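PDB 5A62: putative alpha/beta hydrolase fold protein from Candidatus Nitrososphaera gargensis, which probably hydrolyses carboxylic esters, as a carboxylesterase of the alpha/beta hydrolase fold. Local coordinates for residues A[252-256]-A[257-261]; A[39-42]-A[43-47]; A[167-170]-A[171-174]; A[261-264]-A[265-268]. All blocks are in the same frame, centred on the assembly; numbering follows the deposited sequence. Where two conformers were deposited one is given.

Contact 1 of 4, residues A[252-256]-A[257-261]; sequences IEKPK and EMYDI
The phenol ring of Tyr259 meets Lys254 O at its edge, close to the ring plane, while Pro255 O lies obliquely to the ring, 3.5 Å from CD2. The phenol end reaches back along the chain to the side chain of Lys254, whose CB and CG both come to 3.2 Å from Tyr259 OH. The hydroxyl oxygen rests against the aliphatic part of the lysine; the polar ends of both residues turn to Glu42 of helix 40-48, Tyr259 OH by a hydrogen bond and Lys254 NZ by a salt bridge, and Lys254 NZ also donates to Val251 O and Ile38 O. Lys256 has CG anti to its backbone N (chi1 179°) and bends at its last torsion, and its NZ makes a weak salt bridge of 3.2 Å to Asp260 OD1. The ring of Pro255 packs loosely on Met258, CG to CB 4.3 Å. Two carbonyls at the start of helix 256-272 accept N-H groups of its first turn: Pro255 O from Met258 N (3.0 Å), and Lys256 O from both Tyr259 N and, nearly straight, Asp260 N. Lys254, with positive phi, ends helix 250-253 and begins the short connection to helix 256-272, the C-terminal helix of the alpha/beta hydrolase fold.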
# COMPACT_ATOMS: atom_id res chain seq x y z
N ILE A 252 -5.28 -15.53 20.65
CA ILE A 252 -6.05 -15.00 21.78
C ILE A 252 -6.63 -16.17 22.57
O ILE A 252 -6.59 -16.11 23.81
CB ILE A 252 -7.20 -14.13 21.26
CG1 ILE A 252 -6.65 -12.89 20.58
CG2 ILE A 252 -8.22 -13.77 22.35
CD1 ILE A 252 -5.88 -11.96 21.44
N GLU A 253 -7.17 -17.19 21.89
CA GLU A 253 -7.81 -18.30 22.60
C GLU A 253 -6.83 -19.26 23.24
O GLU A 253 -7.15 -19.89 24.24
CB GLU A 253 -8.68 -19.05 21.65
CG GLU A 253 -9.86 -18.18 21.24
CD GLU A 253 -11.03 -18.97 20.67
OE1 GLU A 253 -10.87 -20.20 20.42
OE2 GLU A 253 -12.11 -18.40 20.47
N LYS A 254 -5.64 -19.41 22.65
CA LYS A 254 -4.56 -20.23 23.19
C LYS A 254 -5.00 -21.66 23.49
O LYS A 254 -4.83 -22.14 24.61
CB LYS A 254 -3.90 -19.56 24.43
CG LYS A 254 -3.41 -18.15 24.14
CD LYS A 254 -2.42 -17.60 25.15
CE LYS A 254 -1.96 -16.16 24.87
NZ LYS A 254 -1.36 -15.99 23.57
N PRO A 255 -5.48 -22.37 22.49
CA PRO A 255 -5.82 -23.77 22.76
C PRO A 255 -4.64 -24.60 23.03
O PRO A 255 -3.59 -24.49 22.40
CB PRO A 255 -6.53 -24.19 21.48
CG PRO A 255 -5.92 -23.32 20.44
CD PRO A 255 -5.73 -22.00 21.10
N LYS A 256 -4.78 -25.54 23.97
CA LYS A 256 -3.64 -26.35 24.36
C LYS A 256 -2.96 -27.12 23.22
O LYS A 256 -1.74 -27.22 23.14
CB LYS A 256 -4.09 -27.39 25.42
CG LYS A 256 -2.94 -28.30 25.86
CD LYS A 256 -3.40 -29.35 26.87
CE LYS A 256 -2.23 -29.82 27.73
NZ LYS A 256 -1.29 -30.71 26.98
N GLU A 257 -3.76 -27.59 22.26
CA GLU A 257 -3.21 -28.34 21.17
C GLU A 257 -2.19 -27.52 20.37
O GLU A 257 -1.24 -28.03 19.85
CB GLU A 257 -4.28 -28.85 20.21
CG GLU A 257 -3.75 -29.85 19.23
CD GLU A 257 -4.76 -30.35 18.21
OE1 GLU A 257 -5.84 -29.76 18.11
OE2 GLU A 257 -4.35 -31.32 17.50
N MET A 258 -2.37 -26.20 20.32
CA MET A 258 -1.42 -25.40 19.56
C MET A 258 -0.03 -25.53 20.16
O MET A 258 0.97 -25.53 19.44
CB MET A 258 -1.81 -23.94 19.53
CG MET A 258 -0.87 -23.02 18.76
SD MET A 258 -1.63 -21.45 18.32
CE MET A 258 -1.79 -20.74 19.88
N TYR A 259 0.02 -25.63 21.48
CA TYR A 259 1.34 -25.68 22.14
C TYR A 259 1.99 -27.04 22.06
O TYR A 259 3.19 -27.13 22.00
CB TYR A 259 1.32 -25.10 23.57
CG TYR A 259 0.71 -23.71 23.52
CD1 TYR A 259 1.42 -22.68 22.99
CD2 TYR A 259 -0.62 -23.49 23.86
CE1 TYR A 259 0.86 -21.43 22.85
CE2 TYR A 259 -1.19 -22.25 23.74
CZ TYR A 259 -0.45 -21.22 23.21
OH TYR A 259 -0.99 -19.95 23.05
N ASP A 260 1.16 -28.07 22.10
CA ASP A 260 1.63 -29.42 21.88
C ASP A 260 2.29 -29.45 20.51
O ASP A 260 3.39 -29.92 20.37
CB ASP A 260 0.46 -30.39 21.95
CG ASP A 260 -0.14 -30.49 23.37
OD1 ASP A 260 0.49 -30.11 24.37
OD2 ASP A 260 -1.30 -30.93 23.41
N ILE A 261 1.62 -28.89 19.50
CA ILE A 261 2.18 -28.87 18.16
C ILE A 261 3.45 -28.02 18.07
O ILE A 261 4.48 -28.46 17.57
CB ILE A 261 1.13 -28.38 17.16
CG1 ILE A 261 0.01 -29.42 17.05
CG2 ILE A 261 1.76 -28.17 15.80
CD1 ILE A 261 -1.20 -28.88 16.36

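Contact 2 of 4, residues A[39-42]-A[43-47]; sequences WDYE and IQLLL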
# COMPACT_ATOMS: atom_id res chain seq x y z
N TRP A 39 1.56 -12.23 23.50
CA TRP A 39 2.54 -13.34 23.61
C TRP A 39 2.88 -13.68 25.05
O TRP A 39 3.82 -14.44 25.34
CB TRP A 39 3.83 -13.02 22.84
CG TRP A 39 3.73 -12.91 21.36
CD1 TRP A 39 4.20 -11.86 20.55
CD2 TRP A 39 3.32 -13.94 20.43
NE1 TRP A 39 3.98 -12.16 19.25
CE2 TRP A 39 3.51 -13.43 19.13
CE3 TRP A 39 2.82 -15.22 20.57
CZ2 TRP A 39 3.21 -14.15 18.03
CZ3 TRP A 39 2.55 -15.94 19.47
CH2 TRP A 39 2.71 -15.38 18.17
N ASP A 40 2.12 -13.18 26.01
CA ASP A 40 2.51 -13.35 27.40
C ASP A 40 2.76 -14.80 27.79
O ASP A 40 3.81 -15.16 28.35
CB ASP A 40 1.45 -12.68 28.34
CG ASP A 40 -0.07 -13.15 28.12
OD1 ASP A 40 -0.45 -13.95 27.22
OD2 ASP A 40 -0.92 -12.67 28.94
N TYR A 41 1.79 -15.63 27.49
CA TYR A 41 1.88 -17.02 27.79
C TYR A 41 3.04 -17.68 27.08
O TYR A 41 3.80 -18.47 27.66
CB TYR A 41 0.60 -17.76 27.42
CG TYR A 41 0.64 -19.26 27.62
CD1 TYR A 41 0.64 -19.80 28.89
CD2 TYR A 41 0.78 -20.11 26.54
CE1 TYR A 41 0.73 -21.17 29.08
CE2 TYR A 41 0.85 -21.47 26.72
CZ TYR A 41 0.78 -21.99 28.00
OH TYR A 41 0.89 -23.37 28.15
N GLU A 42 3.18 -17.39 25.81
CA GLU A 42 4.20 -18.02 25.02
C GLU A 42 5.60 -17.64 25.50
O GLU A 42 6.49 -18.48 25.45
CB GLU A 42 4.07 -17.61 23.52
CG GLU A 42 2.88 -18.19 22.83
CD GLU A 42 1.60 -17.51 23.11
OE1 GLU A 42 1.48 -16.49 23.82
OE2 GLU A 42 0.58 -18.01 22.54
N ILE A 43 5.83 -16.39 25.90
CA ILE A 43 7.15 -15.99 26.38
C ILE A 43 7.48 -16.84 27.62
O ILE A 43 8.58 -17.43 27.65
CB ILE A 43 7.18 -14.50 26.67
CG1 ILE A 43 7.12 -13.71 25.36
CG2 ILE A 43 8.42 -14.15 27.48
CD1 ILE A 43 6.82 -12.24 25.48
N GLN A 44 6.54 -16.95 28.53
CA GLN A 44 6.78 -17.77 29.74
C GLN A 44 7.00 -19.21 29.40
O GLN A 44 7.94 -19.82 29.92
CB GLN A 44 5.62 -17.61 30.75
CG GLN A 44 5.58 -16.20 31.34
CD GLN A 44 6.96 -15.63 31.74
OE1 GLN A 44 7.33 -14.51 31.37
NE2 GLN A 44 7.73 -16.42 32.49
N LEU A 45 6.21 -19.79 28.51
CA LEU A 45 6.37 -21.19 28.16
C LEU A 45 7.72 -21.44 27.50
O LEU A 45 8.40 -22.42 27.79
CB LEU A 45 5.21 -21.62 27.24
CG LEU A 45 5.36 -22.94 26.53
CD1 LEU A 45 5.20 -24.07 27.52
CD2 LEU A 45 4.34 -23.05 25.40
N LEU A 46 8.16 -20.54 26.63
CA LEU A 46 9.33 -20.78 25.86
C LEU A 46 10.56 -20.55 26.71
O LEU A 46 11.55 -21.24 26.53
CB LEU A 46 9.31 -19.87 24.59
CG LEU A 46 8.23 -20.34 23.61
CD1 LEU A 46 8.16 -19.32 22.47
CD2 LEU A 46 8.45 -21.71 23.02
N LEU A 47 10.49 -19.60 27.61
CA LEU A 47 11.60 -19.43 28.58
C LEU A 47 11.75 -20.65 29.46
O LEU A 47 12.90 -21.07 29.71
CB LEU A 47 11.36 -18.24 29.49
CG LEU A 47 11.50 -16.90 28.87
CD1 LEU A 47 10.99 -15.83 29.83
CD2 LEU A 47 12.92 -16.68 28.37
O HOH W 1 5.27 -13.48 29.82
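Trp39, at the N-cap position, meets Ile43 one turn on: its CB lies 4.1 Å from Ile43 CD1, and its carbonyl oxygen accepts from Ile43 N at 2.9 Å in a nearly straight bond. The CG1 branch of Ile43 runs back over that oxygen, with CG1 at 3.4 Å from Trp39 O. The indole leads off to Leu28 and His30, and the carboxylate carbon of Glu42 sits at its edge, in the ring plane. The main-chain oxygen of Asp40 accepts from Gln44 N and also from a water that donates to Gln44 OE1 at 2.8 Å, a bridge that ties the amide end back to the first turn. These bonds open helix 40-48, the helix of the beta-alpha-beta unit that joins parallel strands 25-29 and 52-56 of the hydrolase sheet. Tyr41 sends its ring along the helix towards Leu45: CE2 comes to 4.1 Å from CD2 of the leucine, whose CB lies over one ring face, and the ring of Tyr259 meets that of Tyr41 edge-to-face. Glu42 bends at chi2 (79°), which carries its buried carboxylate to the edge of the indole, and both of its oxygens have partners on the segment 252-261. The carbonyl oxygen of Glu42 accepts from Leu46 N at 2.9 Å, and Leu46 CG packs close against the same oxygen, at 3.1 Å.

Contact 3 of 4, residues A[167-170]-A[171-174]; sequences FADK and RHAD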
# COMPACT_ATOMS: atom_id res chain seq x y z
N PHE A 167 -15.44 -14.30 19.67
CA PHE A 167 -15.02 -15.21 20.73
C PHE A 167 -16.24 -15.59 21.50
O PHE A 167 -17.07 -14.71 21.87
CB PHE A 167 -14.02 -14.52 21.66
CG PHE A 167 -12.81 -13.99 20.95
CD1 PHE A 167 -11.84 -14.88 20.48
CD2 PHE A 167 -12.64 -12.65 20.70
CE1 PHE A 167 -10.74 -14.42 19.79
CE2 PHE A 167 -11.54 -12.19 19.99
CZ PHE A 167 -10.59 -13.08 19.51
N ALA A 168 -16.29 -16.85 21.87
CA ALA A 168 -17.40 -17.34 22.69
C ALA A 168 -17.31 -16.93 24.18
O ALA A 168 -18.31 -16.73 24.83
CB ALA A 168 -17.44 -18.85 22.61
N ASP A 169 -16.08 -16.78 24.67
CA ASP A 169 -15.71 -16.53 26.06
C ASP A 169 -15.38 -15.03 26.20
O ASP A 169 -14.46 -14.52 25.53
CB ASP A 169 -14.55 -17.48 26.39
CG ASP A 169 -14.11 -17.41 27.87
OD1 ASP A 169 -14.47 -16.45 28.62
OD2 ASP A 169 -13.38 -18.35 28.23
N LYS A 170 -16.10 -14.30 27.05
CA LYS A 170 -15.84 -12.89 27.37
C LYS A 170 -14.42 -12.72 27.78
O LYS A 170 -13.86 -11.64 27.55
CB LYS A 170 -16.77 -12.30 28.48
CG LYS A 170 -16.52 -10.80 28.81
CD LYS A 170 -17.56 -10.15 29.73
CE LYS A 170 -17.24 -8.72 30.06
NZ LYS A 170 -16.05 -8.58 30.88
N ARG A 171 -13.80 -13.68 28.45
CA ARG A 171 -12.42 -13.48 28.86
C ARG A 171 -11.50 -13.32 27.64
O ARG A 171 -10.54 -12.52 27.67
CB ARG A 171 -11.97 -14.60 29.73
CG ARG A 171 -12.85 -14.60 30.98
CD ARG A 171 -12.54 -15.68 31.97
NE ARG A 171 -12.91 -16.95 31.42
CZ ARG A 171 -13.81 -17.79 31.91
NH1 ARG A 171 -14.52 -17.48 33.02
NH2 ARG A 171 -13.99 -18.95 31.27
N HIS A 172 -11.80 -14.06 26.59
CA HIS A 172 -10.99 -13.96 25.35
C HIS A 172 -11.32 -12.65 24.65
O HIS A 172 -10.41 -11.94 24.18
CB HIS A 172 -11.29 -15.13 24.42
CG HIS A 172 -10.78 -16.42 24.92
ND1 HIS A 172 -11.34 -17.62 24.57
CD2 HIS A 172 -9.74 -16.68 25.72
CE1 HIS A 172 -10.66 -18.58 25.19
NE2 HIS A 172 -9.66 -18.04 25.84
N ALA A 173 -12.58 -12.27 24.56
CA ALA A 173 -12.93 -10.96 24.07
C ALA A 173 -12.20 -9.83 24.75
O ALA A 173 -11.73 -8.89 24.11
CB ALA A 173 -14.43 -10.75 24.13
N ASP A 174 -12.11 -9.92 26.08
CA ASP A 174 -11.53 -8.87 26.79
C ASP A 174 -10.01 -8.83 26.61
O ASP A 174 -9.44 -7.73 26.58
CB ASP A 174 -11.91 -8.99 28.29
CG ASP A 174 -13.27 -8.55 28.55
OD1 ASP A 174 -13.94 -7.89 27.78
OD2 ASP A 174 -13.76 -8.86 29.69
O HOH W 2 -13.52 -18.02 23.10
O HOH W 3 -10.91 -18.51 29.29
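Charge pairing joins Asp169 to Arg171 and Lys170 to Asp174. In the first pair Arg171 bends at chi3 and brings its guanidinium back over the aspartate, the two planes 79° apart: NH2 binds OD2 at 3.2 Å from its syn side, tilted out of the carboxylate plane, while OD1 lies over a guanidinium face. In the second, Lys170 runs extended until its last torsion, and NZ reaches the syn lone pair of Asp174 OD2 at 2.6 Å, a short bridge; the other oxygen, OD1, pairs with Arg177.

Helix 170-180 starts at Asp169, its N-cap: with CG anti to the backbone N (chi1 -176°), its OD1 accepts from Arg171 N at 2.9 Å, met from above the carboxylate plane. The carboxylate thus serves a main-chain N-H of the first turn and the arginine together, and its negative charge would favour the helix start. Asp169 O accepts from Ala173 N in the carbonyl plane, and more weakly from His172 N.

Two waters add bridges. One links Asp169 N to His172 ND1, lying in the imidazole plane at its edge, 2.7 Å from ND1; the other donates to Asp169 OD2 and weakly accepts from Arg171 NE.

Apolar packing is carried by Phe167, which crosses His172 at about a right angle, CB to CB 3.9 Å. The backbone of His172 lies over one face of the phenyl ring, and CD2 comes to 3.8 Å from Ala173 CA. Phe167 and His172 both touch Ile252 and Glu253 of helix 250-253, and Leu157 of helix 149-157 meets Phe167 and Ala173.

Contact 4 of 4, residues A[261-264]-A[265-268]; sequences ILMG and FLAI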
# COMPACT_ATOMS: atom_id res chain seq x y z
N ILE A 261 1.62 -28.89 19.50
CA ILE A 261 2.18 -28.87 18.16
C ILE A 261 3.45 -28.02 18.07
O ILE A 261 4.48 -28.46 17.57
CB ILE A 261 1.13 -28.38 17.16
CG1 ILE A 261 0.01 -29.42 17.05
CG2 ILE A 261 1.76 -28.17 15.80
CD1 ILE A 261 -1.20 -28.88 16.36
N LEU A 262 3.38 -26.81 18.61
CA LEU A 262 4.53 -25.92 18.60
C LEU A 262 5.76 -26.55 19.24
O LEU A 262 6.86 -26.47 18.66
CB LEU A 262 4.13 -24.64 19.33
CG LEU A 262 5.26 -23.59 19.43
CD1 LEU A 262 5.56 -23.06 18.06
CD2 LEU A 262 4.93 -22.45 20.39
N MET A 263 5.58 -27.16 20.42
CA MET A 263 6.78 -27.69 21.09
C MET A 263 7.35 -28.90 20.34
O MET A 263 8.57 -29.11 20.28
CB MET A 263 6.50 -27.98 22.57
CG MET A 263 6.02 -26.77 23.35
SD MET A 263 6.95 -25.22 23.11
CE MET A 263 8.54 -25.76 23.70
N GLY A 264 6.48 -29.67 19.69
CA GLY A 264 6.89 -30.68 18.79
C GLY A 264 7.77 -30.20 17.66
O GLY A 264 8.82 -30.75 17.33
N PHE A 265 7.31 -29.14 17.02
CA PHE A 265 8.11 -28.56 15.96
C PHE A 265 9.46 -28.06 16.47
O PHE A 265 10.48 -28.22 15.83
CB PHE A 265 7.35 -27.33 15.38
CG PHE A 265 6.10 -27.62 14.58
CD1 PHE A 265 5.74 -28.91 14.13
CD2 PHE A 265 5.27 -26.57 14.22
CE1 PHE A 265 4.60 -29.08 13.39
CE2 PHE A 265 4.16 -26.74 13.45
CZ PHE A 265 3.84 -27.98 13.03
N LEU A 266 9.47 -27.38 17.62
CA LEU A 266 10.69 -26.84 18.15
C LEU A 266 11.66 -27.98 18.54
O LEU A 266 12.85 -27.78 18.43
CB LEU A 266 10.41 -25.94 19.36
CG LEU A 266 9.70 -24.62 18.95
CD1 LEU A 266 9.32 -23.85 20.17
CD2 LEU A 266 10.62 -23.79 18.10
N ALA A 267 11.12 -29.12 18.92
CA ALA A 267 11.99 -30.26 19.20
C ALA A 267 12.67 -30.75 17.97
O ALA A 267 13.86 -31.09 18.04
CB ALA A 267 11.18 -31.39 19.80
N ILE A 268 11.98 -30.75 16.83
CA ILE A 268 12.60 -31.11 15.55
C ILE A 268 13.67 -30.13 15.21
O ILE A 268 14.75 -30.50 14.79
CB ILE A 268 11.56 -31.17 14.43
CG1 ILE A 268 10.56 -32.29 14.73
CG2 ILE A 268 12.19 -31.24 13.04
CD1 ILE A 268 9.32 -32.23 13.88
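Phe265 and Ile261 are brought together by their first torsions: the phenyl CG stands anti to its own carbonyl carbon (chi1 -70°), leaning back down the helix, while the isoleucine CG2 branch lies anti to its backbone N. The two side chains then run alongside each other in the same direction, and CG2 settles over one face of the ring. It lies 3.8 Å from the ring centroid and 25° off the normal, a CH-pi contact displaced towards CZ, the nearest ring atom at 3.5 Å.

One residue on, the pattern recurs with aliphatic groups. Leu262 and Leu266 point the same way, with CG of the former 4.1 Å from CD1 of the latter. That same CD1 methyl is touched by Met263 SD at 4.0 Å, because the methionine folds back at chi2 and chi3 and crosses the leucine instead of extending away. A single leucine methyl is therefore shared by two residues of the preceding turn.

Backbone bonds of the alpha-helix hold these pairs in step: Phe265 N donates to Ile261 O at 3.0 Å, Leu266 N to Leu262 O, Ala267 N to Met263 O at 2.9 Å, and Ile268 N to Gly264 O.

Within the fold, helix 256-272 lies against the sheet and beside helix 40-48. Ile261 and Phe265 rest on strands 239-243 and 212-218, and the phenyl ring also meets that of Phe214. Leu262, Phe265 and Leu266 touch Ile120 of strand 116-122, while Met263 packs against Leu45 and Leu46 of helix 40-48, and Leu266 against Leu46.

Overall arrangement
From the N terminus, contact 2 comes first, within helix 40-48 between strands 25-29 and 52-56. Contact 3 follows at the start of helix 170-180, and contacts 1 and 4 lie on the last part of the chain. All four are local, none enclosing another; contact 4 begins at Ile261, where contact 1 ends. Contact 1 touches contact 2 through a salt bridge, a hydrogen bond and ring packing, tying the C-terminal helix to helix 40-48, while its packing on contact 3 ties helix 250-253 to helix 170-180. Contact 4 meets contact 2 through leucine and methionine side chains. Contacts 3 and 4 stay about 16 Å apart at their nearest atoms, linked indirectly through contact 1.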